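Local coordinates for protein diaminopimelate decarboxylase (Methanocaldococcus jannaschii, PDB 1TWI) that catalyses the decarboxylation of meso-diaminopimelate to L-lysine, the last step of lysine biosynthesis, using pyridoxal 5'-phosphate as cofactor, at residues K147-P161 / A196-H210. Residues are numbered along the deposited sequence; the frame is centred on the assembly and turned at random.
Sequences KELGETANVAFRINP and ALEMEYVNVVGVHCH. With PLP (pyridoxal-5'-phosphate), chain E.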
ATOM      1  N   LYS A 147      -7.215 -15.115 -33.108  1.00 16.19           N
ATOM      2  CA  LYS A 147      -6.834 -15.747 -34.395  1.00 17.15           C
ATOM      3  C   LYS A 147      -5.813 -16.897 -34.119  1.00 16.73           C
ATOM      4  O   LYS A 147      -5.963 -18.003 -34.653  1.00 16.28           O
ATOM      5  CB  LYS A 147      -6.176 -14.735 -35.318  1.00 16.79           C
ATOM      6  CG  LYS A 147      -5.708 -15.321 -36.666  1.00 19.73           C
ATOM      7  CD  LYS A 147      -4.881 -14.269 -37.406  1.00 24.19           C
ATOM      8  CE  LYS A 147      -4.583 -14.610 -38.905  1.00 25.04           C
ATOM      9  NZ  LYS A 147      -3.779 -13.471 -39.529  1.00 25.79           N
ATOM     10  N   GLU A 148      -4.823 -16.655 -33.254  1.00 15.54           N
ATOM     11  CA  GLU A 148      -3.848 -17.711 -32.964  1.00 16.66           C
ATOM     12  C   GLU A 148      -4.483 -18.970 -32.341  1.00 17.58           C
ATOM     13  O   GLU A 148      -4.113 -20.112 -32.667  1.00 17.20           O
ATOM     14  CB  GLU A 148      -2.734 -17.163 -32.063  1.00 16.70           C
ATOM     15  CG  GLU A 148      -1.852 -16.160 -32.783  1.00 20.34           C
ATOM     16  CD  GLU A 148      -0.752 -15.617 -31.891  1.00 23.18           C
ATOM     17  OE1 GLU A 148      -1.093 -15.210 -30.739  1.00 23.64           O
ATOM     18  OE2 GLU A 148       0.437 -15.600 -32.320  1.00 22.57           O
ATOM     19  N   LEU A 149      -5.448 -18.778 -31.453  1.00 15.58           N
ATOM     20  CA  LEU A 149      -6.095 -19.925 -30.825  1.00 17.56           C
ATOM     21  C   LEU A 149      -7.235 -20.526 -31.693  1.00 17.03           C
ATOM     22  O   LEU A 149      -7.850 -21.495 -31.299  1.00 16.75           O
ATOM     23  CB  LEU A 149      -6.680 -19.502 -29.458  1.00 16.00           C
ATOM     24  CG  LEU A 149      -5.718 -18.920 -28.446  1.00 18.93           C
ATOM     25  CD1 LEU A 149      -6.519 -18.491 -27.122  1.00 20.19           C
ATOM     26  CD2 LEU A 149      -4.729 -19.959 -28.084  1.00 20.56           C
ATOM     27  N   GLY A 150      -7.543 -19.929 -32.844  1.00 17.29           N
ATOM     28  CA  GLY A 150      -8.621 -20.480 -33.662  1.00 19.57           C
ATOM     29  C   GLY A 150     -10.007 -20.300 -32.982  1.00 20.33           C
ATOM     30  O   GLY A 150     -10.905 -21.145 -33.080  1.00 19.24           O
ATOM     31  N   GLU A 151     -10.173 -19.187 -32.284  1.00 20.35           N
ATOM     32  CA  GLU A 151     -11.405 -18.897 -31.564  1.00 21.86           C
ATOM     33  C   GLU A 151     -11.944 -17.485 -31.890  1.00 22.19           C
ATOM     34  O   GLU A 151     -11.320 -16.751 -32.650  1.00 22.21           O
ATOM     35  CB  GLU A 151     -11.114 -18.985 -30.065  1.00 25.48           C
ATOM     36  CG  GLU A 151     -10.858 -20.394 -29.552  1.00 29.51           C
ATOM     37  CD  GLU A 151     -12.062 -21.314 -29.734  1.00 32.86           C
ATOM     38  OE1 GLU A 151     -13.214 -20.846 -29.608  1.00 34.50           O
ATOM     39  OE2 GLU A 151     -11.864 -22.513 -30.008  1.00 36.94           O
ATOM     40  N   THR A 152     -13.097 -17.111 -31.318  1.00 21.17           N
ATOM     41  CA  THR A 152     -13.648 -15.773 -31.515  1.00 20.91           C
ATOM     42  C   THR A 152     -13.835 -15.152 -30.110  1.00 21.50           C
ATOM     43  O   THR A 152     -14.587 -15.710 -29.315  1.00 21.04           O
ATOM     44  CB  THR A 152     -15.020 -15.813 -32.226  1.00 23.12           C
ATOM     45  OG1 THR A 152     -14.848 -16.385 -33.531  1.00 20.90           O
ATOM     46  CG2 THR A 152     -15.581 -14.353 -32.432  1.00 19.95           C
ATOM     47  N   ALA A 153     -13.150 -14.039 -29.786  1.00 18.67           N
ATOM     48  CA  ALA A 153     -13.304 -13.405 -28.454  1.00 17.94           C
ATOM     49  C   ALA A 153     -14.504 -12.448 -28.420  1.00 17.25           C
ATOM     50  O   ALA A 153     -14.771 -11.746 -29.388  1.00 17.52           O
ATOM     51  CB  ALA A 153     -12.036 -12.595 -28.098  1.00 16.89           C
ATOM     52  N   ASN A 154     -15.212 -12.413 -27.301  1.00 16.92           N
ATOM     53  CA  ASN A 154     -16.330 -11.498 -27.139  1.00 16.53           C
ATOM     54  C   ASN A 154     -15.733 -10.184 -26.665  1.00 15.30           C
ATOM     55  O   ASN A 154     -14.951 -10.200 -25.719  1.00 15.75           O
ATOM     56  CB  ASN A 154     -17.276 -12.066 -26.070  1.00 16.51           C
ATOM     57  CG  ASN A 154     -17.934 -13.351 -26.551  1.00 19.43           C
ATOM     58  OD1 ASN A 154     -18.410 -13.390 -27.677  1.00 18.49           O
ATOM     59  ND2 ASN A 154     -17.933 -14.405 -25.720  1.00 22.55           N
ATOM     60  N   VAL A 155     -16.053  -9.063 -27.324  1.00 14.57           N
ATOM     61  CA  VAL A 155     -15.512  -7.782 -26.886  1.00 11.87           C
ATOM     62  C   VAL A 155     -16.589  -6.731 -26.641  1.00 12.78           C
ATOM     63  O   VAL A 155     -17.510  -6.594 -27.446  1.00 11.11           O
ATOM     64  CB  VAL A 155     -14.440  -7.153 -27.869  1.00 11.81           C
ATOM     65  CG1 VAL A 155     -13.060  -8.010 -27.809  1.00 10.00           C
ATOM     66  CG2 VAL A 155     -14.976  -7.116 -29.312  1.00 11.41           C
ATOM     67  N   ALA A 156     -16.465  -6.058 -25.483  1.00 12.64           N
ATOM     68  CA  ALA A 156     -17.304  -4.931 -25.106  1.00 12.55           C
ATOM     69  C   ALA A 156     -16.274  -3.769 -25.160  1.00 12.30           C
ATOM     70  O   ALA A 156     -15.064  -4.004 -25.292  1.00 11.72           O
ATOM     71  CB  ALA A 156     -17.861  -5.129 -23.663  1.00 12.25           C
ATOM     72  N   PHE A 157     -16.719  -2.521 -25.101  1.00 10.35           N
ATOM     73  CA  PHE A 157     -15.788  -1.425 -25.195  1.00 10.33           C
ATOM     74  C   PHE A 157     -15.984  -0.480 -24.054  1.00 11.49           C
ATOM     75  O   PHE A 157     -17.113  -0.025 -23.812  1.00 11.36           O
ATOM     76  CB  PHE A 157     -16.014  -0.687 -26.557  1.00 12.02           C
ATOM     77  CG  PHE A 157     -15.696  -1.545 -27.732  1.00 11.62           C
ATOM     78  CD1 PHE A 157     -16.563  -2.557 -28.129  1.00 11.98           C
ATOM     79  CD2 PHE A 157     -14.448  -1.448 -28.328  1.00 12.21           C
ATOM     80  CE1 PHE A 157     -16.172  -3.493 -29.111  1.00 11.37           C
ATOM     81  CE2 PHE A 157     -14.044  -2.382 -29.314  1.00 13.52           C
ATOM     82  CZ  PHE A 157     -14.889  -3.385 -29.696  1.00 12.58           C
ATOM     83  N   ARG A 158     -14.907  -0.180 -23.333  1.00 12.38           N
ATOM     84  CA  ARG A 158     -15.023   0.764 -22.206  1.00 12.46           C
ATOM     85  C   ARG A 158     -14.906   2.151 -22.838  1.00 12.47           C
ATOM     86  O   ARG A 158     -13.883   2.499 -23.404  1.00 11.98           O
ATOM     87  CB  ARG A 158     -13.880   0.578 -21.190  1.00 10.69           C
ATOM     88  CG  ARG A 158     -13.915   1.622 -20.087  1.00 11.37           C
ATOM     89  CD  ARG A 158     -12.871   1.355 -18.974  1.00 11.58           C
ATOM     90  NE  ARG A 158     -13.082   2.277 -17.844  1.00  8.91           N
ATOM     91  CZ  ARG A 158     -12.475   2.178 -16.672  1.00 10.82           C
ATOM     92  NH1 ARG A 158     -11.598   1.201 -16.461  1.00  8.23           N
ATOM     93  NH2 ARG A 158     -12.749   3.058 -15.709  1.00 11.89           N
ATOM     94  N   ILE A 159     -15.968   2.931 -22.737  1.00 11.26           N
ATOM     95  CA  ILE A 159     -15.994   4.262 -23.336  1.00 11.57           C
ATOM     96  C   ILE A 159     -15.988   5.361 -22.283  1.00 13.32           C
ATOM     97  O   ILE A 159     -16.436   5.145 -21.148  1.00 12.80           O
ATOM     98  CB  ILE A 159     -17.288   4.456 -24.168  1.00 10.31           C
ATOM     99  CG1 ILE A 159     -18.540   4.277 -23.245  1.00 11.80           C
ATOM    100  CG2 ILE A 159     -17.477   3.307 -25.196  1.00 11.68           C
ATOM    101  CD1 ILE A 159     -19.931   4.476 -24.012  1.00 12.22           C
ATOM    102  N   ASN A 160     -15.530   6.552 -22.683  1.00 13.25           N
ATOM    103  CA  ASN A 160     -15.525   7.737 -21.813  1.00 14.70           C
ATOM    104  C   ASN A 160     -16.541   8.659 -22.496  1.00 15.75           C
ATOM    105  O   ASN A 160     -16.198   9.364 -23.423  1.00 16.52           O
ATOM    106  CB  ASN A 160     -14.148   8.338 -21.835  1.00 13.31           C
ATOM    107  CG  ASN A 160     -13.128   7.359 -21.336  1.00 14.21           C
ATOM    108  OD1 ASN A 160     -13.474   6.488 -20.537  1.00 14.81           O
ATOM    109  ND2 ASN A 160     -11.885   7.495 -21.762  1.00 14.73           N
ATOM    110  N   PRO A 161     -17.797   8.604 -22.060  1.00 17.27           N
ATOM    111  CA  PRO A 161     -18.923   9.386 -22.598  1.00 18.96           C
ATOM    112  C   PRO A 161     -18.742  10.860 -22.404  1.00 20.21           C
ATOM    113  O   PRO A 161     -17.932  11.305 -21.576  1.00 19.69           O
ATOM    114  CB  PRO A 161     -20.143   8.801 -21.882  1.00 18.47           C
ATOM    115  CG  PRO A 161     -19.596   8.391 -20.551  1.00 20.68           C
ATOM    116  CD  PRO A 161     -18.144   7.954 -20.786  1.00 17.26           C
ATOM    117  N   ALA A 196     -13.438  -3.216 -34.887  1.00 14.97           N
ATOM    118  CA  ALA A 196     -13.750  -4.563 -34.428  1.00 15.35           C
ATOM    119  C   ALA A 196     -14.754  -5.258 -35.343  1.00 15.48           C
ATOM    120  O   ALA A 196     -14.693  -6.468 -35.503  1.00 14.33           O
ATOM    121  CB  ALA A 196     -14.329  -4.540 -32.971  1.00 13.70           C
ATOM    122  N   LEU A 197     -15.700  -4.512 -35.901  1.00 16.06           N
ATOM    123  CA  LEU A 197     -16.698  -5.177 -36.769  1.00 17.86           C
ATOM    124  C   LEU A 197     -16.057  -5.704 -38.058  1.00 18.23           C
ATOM    125  O   LEU A 197     -16.587  -6.631 -38.658  1.00 18.82           O
ATOM    126  CB  LEU A 197     -17.840  -4.213 -37.095  1.00 17.48           C
ATOM    127  CG  LEU A 197     -18.676  -3.878 -35.851  1.00 17.82           C
ATOM    128  CD1 LEU A 197     -19.529  -2.654 -36.091  1.00 19.90           C
ATOM    129  CD2 LEU A 197     -19.509  -5.028 -35.489  1.00 15.16           C
ATOM    130  N   GLU A 198     -14.931  -5.124 -38.466  1.00 20.33           N
ATOM    131  CA  GLU A 198     -14.208  -5.578 -39.656  1.00 22.62           C
ATOM    132  C   GLU A 198     -13.246  -6.714 -39.299  1.00 24.15           C
ATOM    133  O   GLU A 198     -12.832  -7.474 -40.160  1.00 24.22           O
ATOM    134  CB  GLU A 198     -13.436  -4.428 -40.312  1.00 26.25           C
ATOM    135  CG  GLU A 198     -14.376  -3.322 -40.827  1.00 33.40           C
ATOM    136  CD  GLU A 198     -15.647  -3.875 -41.553  1.00 38.70           C
ATOM    137  OE1 GLU A 198     -15.508  -4.365 -42.703  1.00 39.80           O
ATOM    138  OE2 GLU A 198     -16.793  -3.821 -40.971  1.00 41.20           O
ATOM    139  N   MET A 199     -12.909  -6.868 -38.022  1.00 22.45           N
ATOM    140  CA  MET A 199     -12.003  -7.953 -37.638  1.00 21.47           C
ATOM    141  C   MET A 199     -12.739  -9.281 -37.702  1.00 21.81           C
ATOM    142  O   MET A 199     -13.924  -9.320 -37.449  1.00 22.84           O
ATOM    143  CB  MET A 199     -11.484  -7.716 -36.226  1.00 19.28           C
ATOM    144  CG  MET A 199     -10.447  -6.656 -36.224  1.00 18.12           C
ATOM    145  SD  MET A 199     -10.121  -6.164 -34.549  1.00 18.22           S
ATOM    146  CE  MET A 199      -8.829  -5.062 -34.862  1.00 17.28           C
ATOM    147  N   GLU A 200     -12.036 -10.375 -38.004  1.00 20.78           N
ATOM    148  CA  GLU A 200     -12.695 -11.661 -38.114  1.00 21.09           C
ATOM    149  C   GLU A 200     -12.730 -12.486 -36.870  1.00 20.28           C
ATOM    150  O   GLU A 200     -13.478 -13.463 -36.822  1.00 22.60           O
ATOM    151  CB  GLU A 200     -12.015 -12.487 -39.213  1.00 23.83           C
ATOM    152  CG  GLU A 200     -11.805 -11.664 -40.469  1.00 30.29           C
ATOM    153  CD  GLU A 200     -11.274 -12.495 -41.669  1.00 35.73           C
ATOM    154  OE1 GLU A 200     -10.225 -13.195 -41.520  1.00 37.98           O
ATOM    155  OE2 GLU A 200     -11.913 -12.442 -42.748  1.00 38.20           O
ATOM    156  N   TYR A 201     -11.944 -12.138 -35.853  1.00 18.41           N
ATOM    157  CA  TYR A 201     -11.918 -12.981 -34.663  1.00 17.26           C
ATOM    158  C   TYR A 201     -12.475 -12.386 -33.385  1.00 16.11           C
ATOM    159  O   TYR A 201     -12.158 -12.865 -32.320  1.00 15.53           O
ATOM    160  CB  TYR A 201     -10.468 -13.511 -34.415  1.00 18.74           C
ATOM    161  CG  TYR A 201      -9.877 -14.168 -35.659  1.00 21.77           C
ATOM    162  CD1 TYR A 201      -9.321 -13.396 -36.664  1.00 22.84           C
ATOM    163  CD2 TYR A 201      -9.994 -15.540 -35.870  1.00 22.77           C
ATOM    164  CE1 TYR A 201      -8.904 -13.979 -37.868  1.00 27.12           C
ATOM    165  CE2 TYR A 201      -9.572 -16.132 -37.062  1.00 26.20           C
ATOM    166  CZ  TYR A 201      -9.036 -15.342 -38.051  1.00 26.42           C
ATOM    167  OH  TYR A 201      -8.609 -15.884 -39.261  1.00 30.93           O
ATOM    168  N   VAL A 202     -13.304 -11.351 -33.486  1.00 16.72           N
ATOM    169  CA  VAL A 202     -13.900 -10.780 -32.261  1.00 16.27           C
ATOM    170  C   VAL A 202     -15.374 -10.616 -32.603  1.00 16.95           C
ATOM    171  O   VAL A 202     -15.737 -10.518 -33.778  1.00 17.44           O
ATOM    172  CB  VAL A 202     -13.268  -9.392 -31.814  1.00 15.09           C
ATOM    173  CG1 VAL A 202     -11.733  -9.550 -31.560  1.00 13.21           C
ATOM    174  CG2 VAL A 202     -13.527  -8.282 -32.890  1.00 14.56           C
ATOM    175  N   ASN A 203     -16.187 -10.589 -31.555  1.00 17.38           N
ATOM    176  CA  ASN A 203     -17.614 -10.470 -31.608  1.00 17.19           C
ATOM    177  C   ASN A 203     -17.990  -9.328 -30.656  1.00 17.06           C
ATOM    178  O   ASN A 203     -17.795  -9.456 -29.432  1.00 16.42           O
ATOM    179  CB  ASN A 203     -18.214 -11.802 -31.130  1.00 19.94           C
ATOM    180  CG  ASN A 203     -19.708 -11.749 -30.949  1.00 21.63           C
ATOM    181  OD1 ASN A 203     -20.214 -12.054 -29.851  1.00 25.65           O
ATOM    182  ND2 ASN A 203     -20.418 -11.387 -31.986  1.00 21.28           N
ATOM    183  N   VAL A 204     -18.521  -8.242 -31.232  1.00 16.17           N
ATOM    184  CA  VAL A 204     -18.935  -7.023 -30.506  1.00 16.73           C
ATOM    185  C   VAL A 204     -20.182  -7.304 -29.703  1.00 14.93           C
ATOM    186  O   VAL A 204     -21.227  -7.582 -30.305  1.00 16.60           O
ATOM    187  CB  VAL A 204     -19.230  -5.854 -31.512  1.00 16.02           C
ATOM    188  CG1 VAL A 204     -19.710  -4.596 -30.730  1.00 16.48           C
ATOM    189  CG2 VAL A 204     -17.939  -5.487 -32.281  1.00 18.80           C
ATOM    190  N   VAL A 205     -20.106  -7.224 -28.374  1.00 14.83           N
ATOM    191  CA  VAL A 205     -21.278  -7.513 -27.525  1.00 13.31           C
ATOM    192  C   VAL A 205     -21.728  -6.377 -26.547  1.00 14.39           C
ATOM    193  O   VAL A 205     -22.745  -6.519 -25.888  1.00 13.93           O
ATOM    194  CB  VAL A 205     -21.081  -8.772 -26.591  1.00 13.82           C
ATOM    195  CG1 VAL A 205     -20.929 -10.066 -27.402  1.00 14.28           C
ATOM    196  CG2 VAL A 205     -19.889  -8.543 -25.656  1.00 12.78           C
ATOM    197  N   GLY A 206     -20.997  -5.278 -26.427  1.00 13.10           N
ATOM    198  CA  GLY A 206     -21.492  -4.253 -25.516  1.00 13.59           C
ATOM    199  C   GLY A 206     -20.606  -3.047 -25.336  1.00 12.53           C
ATOM    200  O   GLY A 206     -19.542  -2.925 -25.993  1.00 12.79           O
ATOM    201  N   VAL A 207     -21.046  -2.123 -24.481  1.00 12.14           N
ATOM    202  CA  VAL A 207     -20.244  -0.940 -24.138  1.00 11.24           C
ATOM    203  C   VAL A 207     -20.211  -0.948 -22.581  1.00 10.79           C
ATOM    204  O   VAL A 207     -21.124  -1.452 -21.935  1.00 13.07           O
ATOM    205  CB  VAL A 207     -20.899   0.378 -24.658  1.00 13.29           C
ATOM    206  CG1 VAL A 207     -20.854   0.438 -26.234  1.00 12.80           C
ATOM    207  CG2 VAL A 207     -22.342   0.427 -24.185  1.00 13.41           C
ATOM    208  N   HIS A 208     -19.160  -0.393 -22.015  1.00 10.97           N
ATOM    209  CA  HIS A 208     -18.932  -0.366 -20.565  1.00 11.37           C
ATOM    210  C   HIS A 208     -18.479   1.048 -20.204  1.00 12.17           C
ATOM    211  O   HIS A 208     -17.902   1.793 -21.040  1.00 12.07           O
ATOM    212  CB  HIS A 208     -17.804  -1.369 -20.239  1.00 12.58           C
ATOM    213  CG  HIS A 208     -17.202  -1.201 -18.878  1.00 12.05           C
ATOM    214  ND1 HIS A 208     -16.056  -0.478 -18.656  1.00 13.68           N
ATOM    215  CD2 HIS A 208     -17.579  -1.684 -17.668  1.00 14.04           C
ATOM    216  CE1 HIS A 208     -15.741  -0.532 -17.370  1.00 13.56           C
ATOM    217  NE2 HIS A 208     -16.651  -1.263 -16.746  1.00 12.45           N
ATOM    218  N   CYS A 209     -18.751   1.446 -18.956  1.00 12.73           N
ATOM    219  CA  CYS A 209     -18.306   2.750 -18.485  1.00 11.14           C
ATOM    220  C   CYS A 209     -18.240   2.612 -16.953  1.00 12.63           C
ATOM    221  O   CYS A 209     -19.067   1.940 -16.324  1.00 10.83           O
ATOM    222  CB  CYS A 209     -19.329   3.833 -18.874  1.00 13.67           C
ATOM    223  SG  CYS A 209     -18.845   5.469 -18.353  1.00 15.37           S
ATOM    224  N   HIS A 210     -17.217   3.201 -16.374  1.00 13.53           N
ATOM    225  CA  HIS A 210     -17.051   3.178 -14.942  1.00 13.67           C
ATOM    226  C   HIS A 210     -16.514   4.561 -14.676  1.00 13.69           C
ATOM    227  O   HIS A 210     -15.458   4.973 -15.230  1.00 14.07           O
ATOM    228  CB  HIS A 210     -16.024   2.157 -14.509  1.00 12.75           C
ATOM    229  CG  HIS A 210     -15.707   2.268 -13.061  1.00 10.77           C
ATOM    230  ND1 HIS A 210     -16.597   1.867 -12.085  1.00 10.35           N
ATOM    231  CD2 HIS A 210     -14.638   2.804 -12.422  1.00 11.47           C
ATOM    232  CE1 HIS A 210     -16.089   2.156 -10.901  1.00 10.95           C
ATOM    233  NE2 HIS A 210     -14.900   2.728 -11.081  1.00 12.39           N
TER
HETATM  234  N1  PLP E1501     -15.513  -1.330 -12.248  1.00 11.88           N
HETATM  235  C2  PLP E1501     -14.268  -0.805 -12.548  1.00 13.84           C
HETATM  236  C2A PLP E1501     -13.881  -0.760 -14.046  1.00  9.82           C
HETATM  237  C3  PLP E1501     -13.467  -0.395 -11.485  1.00 13.40           C
HETATM  238  O3  PLP E1501     -12.252   0.113 -11.815  1.00 14.70           O
HETATM  239  C4  PLP E1501     -13.859  -0.444 -10.173  1.00 12.19           C
HETATM  240  C4A PLP E1501     -12.877   0.050  -9.058  1.00 15.34           C
HETATM  241  O4A PLP E1501     -11.743   0.205  -9.385  1.00 31.71           O
HETATM  242  C5  PLP E1501     -15.131  -0.974  -9.857  1.00 11.70           C
HETATM  243  C6  PLP E1501     -15.920  -1.388 -10.918  1.00 10.63           C
HETATM  244  C5A PLP E1501     -15.741  -1.105  -8.469  1.00 11.40           C
HETATM  245  O4P PLP E1501     -15.837   0.175  -7.792  1.00 14.22           O
HETATM  246  P   PLP E1501     -16.558   0.316  -6.387  1.00 12.13           P
HETATM  247  O1P PLP E1501     -16.403   1.746  -6.066  1.00 12.88           O
HETATM  248  O2P PLP E1501     -15.781  -0.564  -5.448  1.00 12.61           O
HETATM  249  O3P PLP E1501     -17.955  -0.084  -6.544  1.00 13.65           O
HETATM  250  O   HOH W   1     -15.175   4.483 -18.404  1.00 12.12           O
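Arg158 and His210 share a water: Arg158 NE gives it a hydrogen bond of 3.1 Å in the guanidinium plane, and His210 N a second of 3.2 Å. The water sits at the C-terminal end of two parallel strands of the TIM barrel, 153-160 and 202-208, whose axes come within 4.2 Å. Backbone bonds alternate between them, the shortest from His208 N to Phe157 O at 2.7 Å. The register slips at Val205, an extra residue forming a beta bulge: Val155 pairs with Val204, but Phe157 with Val207. At the N-terminal end, Lys147 CB sits 3.6 Å from the centroid of the Tyr201 ring, nearly on its normal. On the face shared with Val155, Phe157 CZ meets Ala196 CB on helix 188-198.

On the opposite face, at the C-terminal ends of the strands, the side chains reach the cofactor. Arg158 leaves with CG anti to the backbone N (chi1 175°) and extends alongside His208, guanidinium and imidazole almost perpendicular; Arg158 CG lies 3.3 Å from His208 ND1. Arg158 NH2 adds only a weak bond to His210 O, while Cys358 of the second subunit packs on this arginine. His210 lays its ring over the pyridine, His210 CG 3.4 Å from PLP C2, and its ND1 is hydrogen-bonded to Gly249. His208 CE1 touches the ring methyl, PLP C2A, at 3.8 Å, and NE2 bonds Glu290 OE1, so His208 probably helps position that carboxylate as well as lining the pocket.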